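Local coordinates for protein putative glycoside hydrolase (Bacteroides thetaiotaomicron VPI-5482, PDB 3HBZ) that binds calcium and sodium ions and is a putative glycoside hydrolase that may play a role in carbohydrate metabolism, at residues A[212-216]-A[332-337]; A[154-160]-A[328-333]; A[99-105]-A[114-118]. All coordinates share one frame; numbering follows the deposited sequence.

Interaction 1: A[212-216]-A[332-337]. With CA (calcium ion), chain B.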
loop_
_atom_site.group_PDB
_atom_site.type_symbol
_atom_site.label_atom_id
_atom_site.label_comp_id
_atom_site.label_asym_id
_atom_site.label_seq_id
_atom_site.Cartn_x
_atom_site.Cartn_y
_atom_site.Cartn_z
ATOM N N TYR A 212 -12.595 16.084 -0.785
ATOM C CA TYR A 212 -12.769 15.620 0.605
ATOM C C TYR A 212 -12.454 14.150 0.707
ATOM O O TYR A 212 -12.648 13.405 -0.273
ATOM C CB TYR A 212 -14.227 15.760 1.095
ATOM C CG TYR A 212 -14.717 17.176 1.141
ATOM C CD1 TYR A 212 -15.309 17.733 0.037
ATOM C CD2 TYR A 212 -14.530 17.974 2.265
ATOM C CE1 TYR A 212 -15.728 19.038 0.027
ATOM C CE2 TYR A 212 -14.977 19.315 2.275
ATOM C CZ TYR A 212 -15.564 19.821 1.135
ATOM O OH TYR A 212 -16.042 21.087 1.042
ATOM N N LEU A 213 -11.913 13.755 1.874
ATOM C CA LEU A 213 -11.798 12.356 2.283
ATOM C C LEU A 213 -12.772 12.203 3.465
ATOM O O LEU A 213 -12.602 12.881 4.488
ATOM C CB LEU A 213 -10.391 12.043 2.782
ATOM C CG LEU A 213 -10.200 10.595 3.283
ATOM C CD1 LEU A 213 -10.434 9.593 2.142
ATOM C CD2 LEU A 213 -8.800 10.406 3.844
ATOM N N ALA A 214 -13.753 11.314 3.333
ATOM C CA ALA A 214 -14.811 11.138 4.317
ATOM C C ALA A 214 -14.892 9.671 4.709
ATOM O O ALA A 214 -14.476 8.823 3.946
ATOM C CB ALA A 214 -16.186 11.620 3.744
ATOM N N GLY A 215 -15.363 9.402 5.926
ATOM C CA GLY A 215 -15.598 8.044 6.376
ATOM C C GLY A 215 -15.869 7.978 7.847
ATOM O O GLY A 215 -16.132 9.007 8.474
ATOM N N TYR A 216 -15.825 6.762 8.405
ATOM C CA TYR A 216 -16.065 6.585 9.821
ATOM C C TYR A 216 -14.914 5.879 10.527
ATOM O O TYR A 216 -14.277 4.993 9.946
ATOM C CB TYR A 216 -17.359 5.784 10.037
ATOM C CG TYR A 216 -18.566 6.569 9.664
ATOM C CD1 TYR A 216 -19.010 6.595 8.349
ATOM C CD2 TYR A 216 -19.257 7.333 10.622
ATOM C CE1 TYR A 216 -20.118 7.326 7.994
ATOM C CE2 TYR A 216 -20.383 8.064 10.273
ATOM C CZ TYR A 216 -20.783 8.064 8.948
ATOM O OH TYR A 216 -21.862 8.777 8.557
ATOM N N ASP A 332 -14.203 2.342 8.457
ATOM C CA ASP A 332 -15.190 1.811 7.540
ATOM C C ASP A 332 -15.877 2.906 6.729
ATOM O O ASP A 332 -15.871 4.087 7.113
ATOM C CB ASP A 332 -16.234 0.979 8.287
ATOM C CG ASP A 332 -16.820 -0.168 7.421
ATOM O OD1 ASP A 332 -16.410 -0.291 6.247
ATOM O OD2 ASP A 332 -17.698 -0.926 7.912
ATOM N N GLU A 333 -16.467 2.496 5.602
ATOM C CA GLU A 333 -17.312 3.369 4.754
ATOM C C GLU A 333 -16.592 4.662 4.346
ATOM O O GLU A 333 -17.085 5.775 4.572
ATOM C CB GLU A 333 -18.628 3.705 5.465
ATOM C CG GLU A 333 -19.512 2.508 5.722
ATOM C CD GLU A 333 -20.896 2.859 6.301
ATOM O OE1 GLU A 333 -21.207 4.057 6.487
ATOM O OE2 GLU A 333 -21.692 1.919 6.558
ATOM N N VAL A 334 -15.434 4.527 3.716
ATOM C CA VAL A 334 -14.651 5.700 3.385
ATOM C C VAL A 334 -14.939 6.041 1.935
ATOM O O VAL A 334 -15.159 5.150 1.112
ATOM C CB VAL A 334 -13.106 5.443 3.566
ATOM C CG1 VAL A 334 -12.281 6.650 3.164
ATOM C CG2 VAL A 334 -12.814 5.078 5.002
ATOM N N GLU A 335 -14.855 7.328 1.622
ATOM C CA GLU A 335 -14.986 7.790 0.263
ATOM C C GLU A 335 -13.956 8.854 -0.074
ATOM O O GLU A 335 -13.781 9.828 0.653
ATOM C CB GLU A 335 -16.420 8.346 0.022
ATOM C CG GLU A 335 -16.631 8.592 -1.419
ATOM C CD GLU A 335 -18.045 8.975 -1.801
ATOM O OE1 GLU A 335 -18.901 9.146 -0.906
ATOM O OE2 GLU A 335 -18.272 9.097 -3.027
ATOM N N LEU A 336 -13.301 8.701 -1.213
ATOM C CA LEU A 336 -12.555 9.817 -1.819
ATOM C C LEU A 336 -13.500 10.618 -2.733
ATOM O O LEU A 336 -13.890 10.161 -3.821
ATOM C CB LEU A 336 -11.356 9.257 -2.601
ATOM C CG LEU A 336 -10.470 10.310 -3.260
ATOM C CD1 LEU A 336 -9.936 11.316 -2.233
ATOM C CD2 LEU A 336 -9.337 9.580 -4.070
ATOM N N ILE A 337 -13.902 11.805 -2.277
ATOM C CA ILE A 337 -14.856 12.646 -3.009
ATOM C C ILE A 337 -14.049 13.627 -3.858
ATOM O O ILE A 337 -13.098 14.247 -3.369
ATOM C CB ILE A 337 -15.804 13.429 -2.029
ATOM C CG1 ILE A 337 -16.571 12.427 -1.122
ATOM C CG2 ILE A 337 -16.819 14.359 -2.799
ATOM C CD1 ILE A 337 -17.190 13.053 0.149
HETATM CA CA CA B . -17.702 -2.337 5.698
HETATM O O HOH W 1 -19.271 -0.956 4.578
#
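Leu213 and Val334 touch across two antiparallel strands whose pairing is broken by a beta bulge. The strands belong to the beta-rich putative carbohydrate metabolism domain. The axes of 212-216 and 334-337 come within 4.5 Å, at 167° to each other. Tyr212 pairs with Ile337 and Ala214 with Glu335, each through two backbone hydrogen bonds. The register then slips by one residue.

The tight part is the buried face that carries Leu213 and Leu336, with Val334 at its side. Leu213 CD1 lies 3.6 Å from Val334 CG1, and the two side chains cross obliquely. Val334 CG1 stands anti to its backbone N (chi1 178°), which turns this methyl to Leu213 CD1 and the carbonyl O of Ala214. Ile310 touches Leu213, and Phe312 touches Val334. The bulge is tight too. Gly215 CA makes a CA-H...O contact of 3.3 Å with Glu333 O, and a CB on Gly215 would clash with Val334 CG2.

The other face is looser and partly solvent-exposed. Ile337 CD1 reaches Ala214 CB at 4.0 Å and Tyr212 CB at 4.1 Å, while the ring of Tyr212 leads away. Tyr216 CE1 lies 3.8 Å from Glu333 OE1, with ring and carboxylate planes at 90°. The carboxylate of Glu333 is held from beyond these strands, by Lys154 and Thr155. Lys154 also makes a cation-pi contact with Tyr216.

Asp332 stays paired with Tyr216 through two backbone hydrogen bonds while its side chain leads away to calcium. Asp332 OD2 accepts from Lys154 N, and both carboxylate oxygens bind the ion, OD1 at 2.5 Å and OD2 at 2.6 Å.

Interaction 2: A[154-160]-A[328-333]. With CA (calcium ion), chain B.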
loop_
_atom_site.group_PDB
_atom_site.type_symbol
_atom_site.label_atom_id
_atom_site.label_comp_id
_atom_site.label_asym_id
_atom_site.label_seq_id
_atom_site.Cartn_x
_atom_site.Cartn_y
_atom_site.Cartn_z
ATOM N N LYS A 154 -19.073 -1.019 10.401
ATOM C CA LYS A 154 -20.239 -0.193 10.469
ATOM C C LYS A 154 -21.318 -0.831 9.606
ATOM O O LYS A 154 -22.442 -0.955 10.038
ATOM C CB LYS A 154 -19.910 1.231 10.003
ATOM C CG LYS A 154 -21.104 2.191 10.048
ATOM C CD LYS A 154 -20.636 3.638 10.000
ATOM C CE LYS A 154 -21.834 4.598 10.059
ATOM N NZ LYS A 154 -22.732 4.412 8.893
ATOM N N THR A 155 -20.973 -1.228 8.382
ATOM C CA THR A 155 -21.820 -2.141 7.594
ATOM C C THR A 155 -20.858 -3.199 7.105
ATOM O O THR A 155 -19.754 -2.879 6.707
ATOM C CB THR A 155 -22.514 -1.442 6.392
ATOM O OG1 THR A 155 -21.584 -0.554 5.753
ATOM C CG2 THR A 155 -23.787 -0.629 6.854
ATOM N N GLY A 156 -21.251 -4.459 7.146
ATOM C CA GLY A 156 -20.326 -5.559 6.838
ATOM C C GLY A 156 -19.081 -5.531 7.719
ATOM O O GLY A 156 -19.175 -5.258 8.902
ATOM N N LYS A 157 -17.928 -5.866 7.149
ATOM C CA LYS A 157 -16.667 -5.938 7.891
ATOM C C LYS A 157 -15.978 -4.617 7.760
ATOM O O LYS A 157 -16.495 -3.733 7.047
ATOM C CB LYS A 157 -15.809 -7.055 7.348
ATOM C CG LYS A 157 -16.604 -8.414 7.348
ATOM C CD LYS A 157 -15.828 -9.519 6.666
ATOM C CE LYS A 157 -16.552 -10.884 6.808
ATOM N NZ LYS A 157 -15.898 -11.880 5.931
ATOM N N CYS A 158 -14.853 -4.476 8.465
ATOM C CA CYS A 158 -14.054 -3.250 8.373
ATOM C C CYS A 158 -12.560 -3.507 8.520
ATOM O O CYS A 158 -12.123 -4.635 8.743
ATOM C CB CYS A 158 -14.498 -2.245 9.420
ATOM S SG CYS A 158 -14.082 -2.713 11.145
ATOM N N LEU A 159 -11.809 -2.422 8.336
ATOM C CA LEU A 159 -10.390 -2.374 8.476
ATOM C C LEU A 159 -10.081 -2.209 9.956
ATOM O O LEU A 159 -10.704 -1.390 10.641
ATOM C CB LEU A 159 -9.841 -1.150 7.709
ATOM C CG LEU A 159 -8.348 -0.844 7.834
ATOM C CD1 LEU A 159 -7.541 -2.031 7.294
ATOM C CD2 LEU A 159 -8.051 0.531 7.095
ATOM N N SER A 160 -9.122 -3.006 10.442
ATOM C CA SER A 160 -8.621 -2.890 11.786
ATOM C C SER A 160 -7.108 -2.742 11.799
ATOM O O SER A 160 -6.370 -3.556 11.240
ATOM C CB SER A 160 -9.021 -4.152 12.585
ATOM O OG SER A 160 -8.597 -4.017 13.925
ATOM N N THR A 328 -5.707 0.927 18.661
ATOM C CA THR A 328 -6.601 0.256 17.694
ATOM C C THR A 328 -7.471 1.274 16.961
ATOM O O THR A 328 -8.240 2.009 17.589
ATOM C CB THR A 328 -7.516 -0.740 18.389
ATOM O OG1 THR A 328 -6.709 -1.685 19.091
ATOM C CG2 THR A 328 -8.461 -1.491 17.387
ATOM N N LEU A 329 -7.294 1.339 15.638
ATOM C CA LEU A 329 -8.062 2.179 14.763
ATOM C C LEU A 329 -8.894 1.255 13.879
ATOM O O LEU A 329 -8.332 0.407 13.180
ATOM C CB LEU A 329 -7.137 3.070 13.903
ATOM C CG LEU A 329 -7.831 3.968 12.863
ATOM C CD1 LEU A 329 -8.760 5.072 13.511
ATOM C CD2 LEU A 329 -6.832 4.622 11.961
ATOM N N LEU A 330 -10.211 1.400 13.960
ATOM C CA LEU A 330 -11.164 0.776 13.032
ATOM C C LEU A 330 -11.666 1.782 12.014
ATOM O O LEU A 330 -11.980 2.921 12.362
ATOM C CB LEU A 330 -12.364 0.139 13.794
ATOM C CG LEU A 330 -12.079 -0.833 14.910
ATOM C CD1 LEU A 330 -13.446 -1.364 15.512
ATOM C CD2 LEU A 330 -11.081 -2.009 14.464
ATOM N N ILE A 331 -11.717 1.379 10.741
ATOM C CA ILE A 331 -12.102 2.279 9.666
ATOM C C ILE A 331 -13.143 1.609 8.815
ATOM O O ILE A 331 -13.020 0.412 8.524
ATOM C CB ILE A 331 -10.882 2.645 8.778
ATOM C CG1 ILE A 331 -9.851 3.520 9.535
ATOM C CG2 ILE A 331 -11.320 3.280 7.476
ATOM C CD1 ILE A 331 -10.303 4.988 9.777
ATOM N N ASP A 332 -14.203 2.342 8.457
ATOM C CA ASP A 332 -15.190 1.811 7.540
ATOM C C ASP A 332 -15.877 2.906 6.729
ATOM O O ASP A 332 -15.871 4.087 7.113
ATOM C CB ASP A 332 -16.234 0.979 8.287
ATOM C CG ASP A 332 -16.820 -0.168 7.421
ATOM O OD1 ASP A 332 -16.410 -0.291 6.247
ATOM O OD2 ASP A 332 -17.698 -0.926 7.912
ATOM N N GLU A 333 -16.467 2.496 5.602
ATOM C CA GLU A 333 -17.312 3.369 4.754
ATOM C C GLU A 333 -16.592 4.662 4.346
ATOM O O GLU A 333 -17.085 5.775 4.572
ATOM C CB GLU A 333 -18.628 3.705 5.465
ATOM C CG GLU A 333 -19.512 2.508 5.722
ATOM C CD GLU A 333 -20.896 2.859 6.301
ATOM O OE1 GLU A 333 -21.207 4.057 6.487
ATOM O OE2 GLU A 333 -21.692 1.919 6.558
HETATM CA CA CA B . -17.702 -2.337 5.698
HETATM O O HOH W 1 -19.271 -0.956 4.578
#
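Lys154 sends CG anti to its backbone N (chi1 -180°), stays extended, and bends only at chi4 (-62°), which brings NZ to Glu333. Thr155 holds OG1 between its backbone N and carbonyl carbon (chi1 42°), turned to the same carboxylate. Each side chain crosses Glu333 at about a right angle. Lys154 NZ meets Glu333 OE1 at 2.9 Å in a salt bridge, from above the carboxylate plane. Thr155 OG1 donates to the anti lone pair of Glu333 OE2 at 2.6 Å. Thr155 OG1 in turn accepts a hydrogen bond from a water that binds calcium.

Asp332 is gripped beside them. Lys154 N donates to the anti lone pair of Asp332 OD2 at 2.8 Å, and Thr155 N adds a weak bond to the same atom. The loop 154-157 wraps the ion: Thr155 O binds calcium at 2.4 Å and Lys157 O at 2.3 Å. Asn101 O and Glu103 OE2 complete the site, with Asp332 and the water.

Beyond the loop the chain settles into antiparallel pairing. Leu159 and Ile331 form a hydrogen-bonded pair, and their side chains lie side by side, pointing the same way. Leu159 CD2 packs on Ile331 CB at 3.9 Å. In the next pair Leu330 CD2 sits 3.2 Å from Ser160 OG. Trp281 touches Leu330, Cys158 and Lys154.

The site thus joins a loop and a strand end far apart in sequence. Asp332 and Glu103 supply negative charge to the ion, and Lys154 probably offsets that of Glu333, a second-shell group that probably helps to position Thr155 and, through OG1, the calcium-bound water.

Interaction 3: A[99-105]-A[114-118]. With NA (sodium ion), chain D; CA (calcium ion), chain B.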
loop_
_atom_site.group_PDB
_atom_site.type_symbol
_atom_site.label_atom_id
_atom_site.label_comp_id
_atom_site.label_asym_id
_atom_site.label_seq_id
_atom_site.Cartn_x
_atom_site.Cartn_y
_atom_site.Cartn_z
ATOM N N ILE A 99 -14.475 4.364 -3.456
ATOM C CA ILE A 99 -15.491 3.967 -2.474
ATOM C C ILE A 99 -14.972 2.726 -1.774
ATOM O O ILE A 99 -14.760 1.710 -2.421
ATOM C CB ILE A 99 -16.862 3.666 -3.142
ATOM C CG1 ILE A 99 -17.375 4.873 -3.938
ATOM C CG2 ILE A 99 -17.910 3.186 -2.109
ATOM C CD1 ILE A 99 -18.017 5.947 -3.133
ATOM N N TYR A 100 -14.786 2.794 -0.457
ATOM C CA TYR A 100 -14.070 1.745 0.277
ATOM C C TYR A 100 -14.907 1.204 1.418
ATOM O O TYR A 100 -15.113 1.887 2.411
ATOM C CB TYR A 100 -12.776 2.313 0.849
ATOM C CG TYR A 100 -12.021 3.196 -0.122
ATOM C CD1 TYR A 100 -11.631 2.718 -1.358
ATOM C CD2 TYR A 100 -11.705 4.505 0.205
ATOM C CE1 TYR A 100 -10.944 3.515 -2.251
ATOM C CE2 TYR A 100 -11.029 5.323 -0.683
ATOM C CZ TYR A 100 -10.630 4.829 -1.900
ATOM O OH TYR A 100 -9.927 5.651 -2.769
ATOM N N ASN A 101 -15.369 -0.032 1.284
ATOM C CA ASN A 101 -16.191 -0.664 2.314
ATOM C C ASN A 101 -15.450 -1.770 3.098
ATOM O O ASN A 101 -15.975 -2.345 4.048
ATOM C CB ASN A 101 -17.472 -1.197 1.658
ATOM C CG ASN A 101 -18.492 -0.079 1.379
ATOM O OD1 ASN A 101 -18.981 0.557 2.289
ATOM N ND2 ASN A 101 -18.811 0.141 0.125
ATOM N N PHE A 102 -14.229 -2.065 2.667
ATOM C CA PHE A 102 -13.330 -2.978 3.349
ATOM C C PHE A 102 -13.872 -4.388 3.519
ATOM O O PHE A 102 -13.557 -5.060 4.513
ATOM C CB PHE A 102 -12.852 -2.335 4.663
ATOM C CG PHE A 102 -12.144 -1.027 4.432
ATOM C CD1 PHE A 102 -10.868 -1.023 3.925
ATOM C CD2 PHE A 102 -12.801 0.187 4.550
ATOM C CE1 PHE A 102 -10.228 0.177 3.625
ATOM C CE2 PHE A 102 -12.153 1.375 4.253
ATOM C CZ PHE A 102 -10.865 1.347 3.788
ATOM N N GLU A 103 -14.679 -4.828 2.541
ATOM C CA GLU A 103 -15.252 -6.152 2.537
ATOM C C GLU A 103 -14.329 -7.208 1.895
ATOM O O GLU A 103 -14.382 -8.374 2.244
ATOM C CB GLU A 103 -16.612 -6.195 1.806
ATOM C CG GLU A 103 -17.685 -5.161 2.255
ATOM C CD GLU A 103 -17.934 -5.198 3.756
ATOM O OE1 GLU A 103 -17.790 -6.290 4.358
ATOM O OE2 GLU A 103 -18.261 -4.141 4.332
ATOM N N ASP A 104 -13.526 -6.803 0.917
ATOM C CA ASP A 104 -12.878 -7.750 0.012
ATOM C C ASP A 104 -11.393 -7.849 0.310
ATOM O O ASP A 104 -10.708 -6.814 0.421
ATOM C CB ASP A 104 -13.017 -7.270 -1.426
ATOM C CG ASP A 104 -14.471 -7.336 -1.939
ATOM O OD1 ASP A 104 -15.182 -8.302 -1.650
ATOM O OD2 ASP A 104 -14.869 -6.382 -2.600
ATOM N N THR A 105 -10.899 -9.068 0.415
ATOM C CA THR A 105 -9.481 -9.316 0.627
ATOM C C THR A 105 -9.069 -10.513 -0.233
ATOM O O THR A 105 -9.924 -11.279 -0.710
ATOM C CB THR A 105 -9.189 -9.665 2.066
ATOM O OG1 THR A 105 -9.908 -10.843 2.386
ATOM C CG2 THR A 105 -9.570 -8.506 3.032
ATOM N N PHE A 114 -6.327 -6.137 1.412
ATOM C CA PHE A 114 -7.587 -5.520 0.999
ATOM C C PHE A 114 -7.539 -5.110 -0.443
ATOM O O PHE A 114 -6.569 -4.458 -0.894
ATOM C CB PHE A 114 -7.836 -4.279 1.874
ATOM C CG PHE A 114 -8.225 -4.599 3.266
ATOM C CD1 PHE A 114 -9.567 -4.811 3.583
ATOM C CD2 PHE A 114 -7.269 -4.707 4.272
ATOM C CE1 PHE A 114 -9.931 -5.115 4.898
ATOM C CE2 PHE A 114 -7.655 -4.992 5.578
ATOM C CZ PHE A 114 -8.980 -5.210 5.878
ATOM N N VAL A 115 -8.573 -5.469 -1.183
ATOM C CA VAL A 115 -8.679 -5.117 -2.588
ATOM C C VAL A 115 -9.986 -4.391 -2.887
ATOM O O VAL A 115 -10.954 -4.469 -2.124
ATOM C CB VAL A 115 -8.538 -6.400 -3.462
ATOM C CG1 VAL A 115 -7.165 -7.084 -3.129
ATOM C CG2 VAL A 115 -9.688 -7.410 -3.201
ATOM N N GLU A 116 -9.998 -3.663 -3.995
ATOM C CA GLU A 116 -11.221 -3.080 -4.541
ATOM C C GLU A 116 -11.568 -3.885 -5.785
ATOM O O GLU A 116 -10.655 -4.257 -6.534
ATOM C CB GLU A 116 -10.976 -1.622 -4.861
ATOM C CG GLU A 116 -10.464 -0.790 -3.649
ATOM C CD GLU A 116 -11.473 -0.764 -2.527
ATOM O OE1 GLU A 116 -12.666 -0.902 -2.833
ATOM O OE2 GLU A 116 -11.081 -0.639 -1.342
ATOM N N ARG A 117 -12.860 -4.187 -5.985
ATOM C CA ARG A 117 -13.330 -4.953 -7.131
ATOM C C ARG A 117 -14.357 -4.155 -7.948
ATOM O O ARG A 117 -15.042 -3.266 -7.432
ATOM C CB ARG A 117 -13.948 -6.307 -6.692
ATOM C CG ARG A 117 -12.920 -7.300 -6.157
ATOM C CD ARG A 117 -13.478 -8.702 -5.723
ATOM N NE ARG A 117 -12.359 -9.675 -5.567
ATOM C CZ ARG A 117 -11.941 -10.297 -4.438
ATOM N NH1 ARG A 117 -12.553 -10.140 -3.264
ATOM N NH2 ARG A 117 -10.888 -11.117 -4.486
ATOM N N GLU A 118 -14.399 -4.435 -9.248
ATOM C CA GLU A 118 -15.568 -4.136 -10.105
ATOM C C GLU A 118 -16.047 -5.494 -10.596
ATOM O O GLU A 118 -15.399 -6.108 -11.435
ATOM C CB GLU A 118 -15.202 -3.243 -11.296
ATOM C CG GLU A 118 -14.917 -1.765 -10.947
ATOM C CD GLU A 118 -14.673 -0.868 -12.192
ATOM O OE1 GLU A 118 -14.903 -1.320 -13.341
ATOM O OE2 GLU A 118 -14.246 0.297 -12.025
HETATM NA NA NA D . -14.716 -0.144 -3.918
HETATM CA CA CA B . -17.702 -2.337 5.698
HETATM O O HOH W 1 -19.271 -0.956 4.578
HETATM O O HOH W 2 -15.081 -1.224 -1.365
HETATM O O HOH W 3 -12.307 -1.352 0.722
HETATM O O HOH W 4 -11.857 -4.227 0.596
HETATM O O HOH W 5 -14.831 -2.696 -4.182
HETATM O O HOH W 6 -14.264 -0.360 -6.028
HETATM O O HOH W 7 -17.478 -0.021 -4.035
#
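Phe102 and Phe114 meet in an edge-to-face (T-shaped) aromatic pair, with the edge of Phe102 toward the face of Phe114. The centroids are 5.9 Å apart and the planes stand at 78°. Thr105 CG2 lies over a face of Phe114 in a CH-pi contact. Leu159 of strand 158-165 packs against both rings. Val115 N donates to Asp104 O at 3.0 Å.

Glu116 can be followed outward. Its CB lies 4.1 Å from the sodium ion. The chain bends at chi2 (-62°), bringing the carboxylate to Tyr100 and to the sodium ion. CD lies 3.7 Å from Tyr100 CD1. OE1 binds sodium at 2.4 Å. OE2 lies 3.4 Å from Tyr100 CD1, and accepts from Trp126 NE1 and from a water that also takes the N-H of Phe102. Ile99 O and four waters fill the rest of the sodium shell.

On the partly exposed side, Arg117 NH1 and Asp104 OD1 form a long salt bridge of 3.6 Å, OD1 lying at the edge of the guanidinium, while Val115 CG2 lies over its centre. Replacing Arg117 with an alanine would probably leave the Asp104 carboxylate without this charged mate and uncover Val115 CG2.

Asn101 O and Glu103 OE2 from the same segment also bind calcium. Two metal sites therefore share the 99-105 segment, and the buried charge of Glu116 is probably balanced largely by sodium.

Interactions 1 and 2 both use strand 328-338, which lies between strands 210-220 and 158-165; each contact takes one of these neighbours. Asp332 and Glu333, at the corner of the strand, belong to both. Interaction 3 joins them through Tyr100 N, which probably bonds to Val334 O, and through Phe114, which packs on Leu159. All three reach the same calcium. In each, a buried apolar part (Leu213 and Val334; Leu159 and Ile331; Phe102 and Phe114) sits beside a partly exposed polar side. Interaction 2 is most open, at Thr155 and Lys157. Interaction 1 is mainly backbone pairing, interaction 2 is ionic at its loop end, and interaction 3 adds a sodium site.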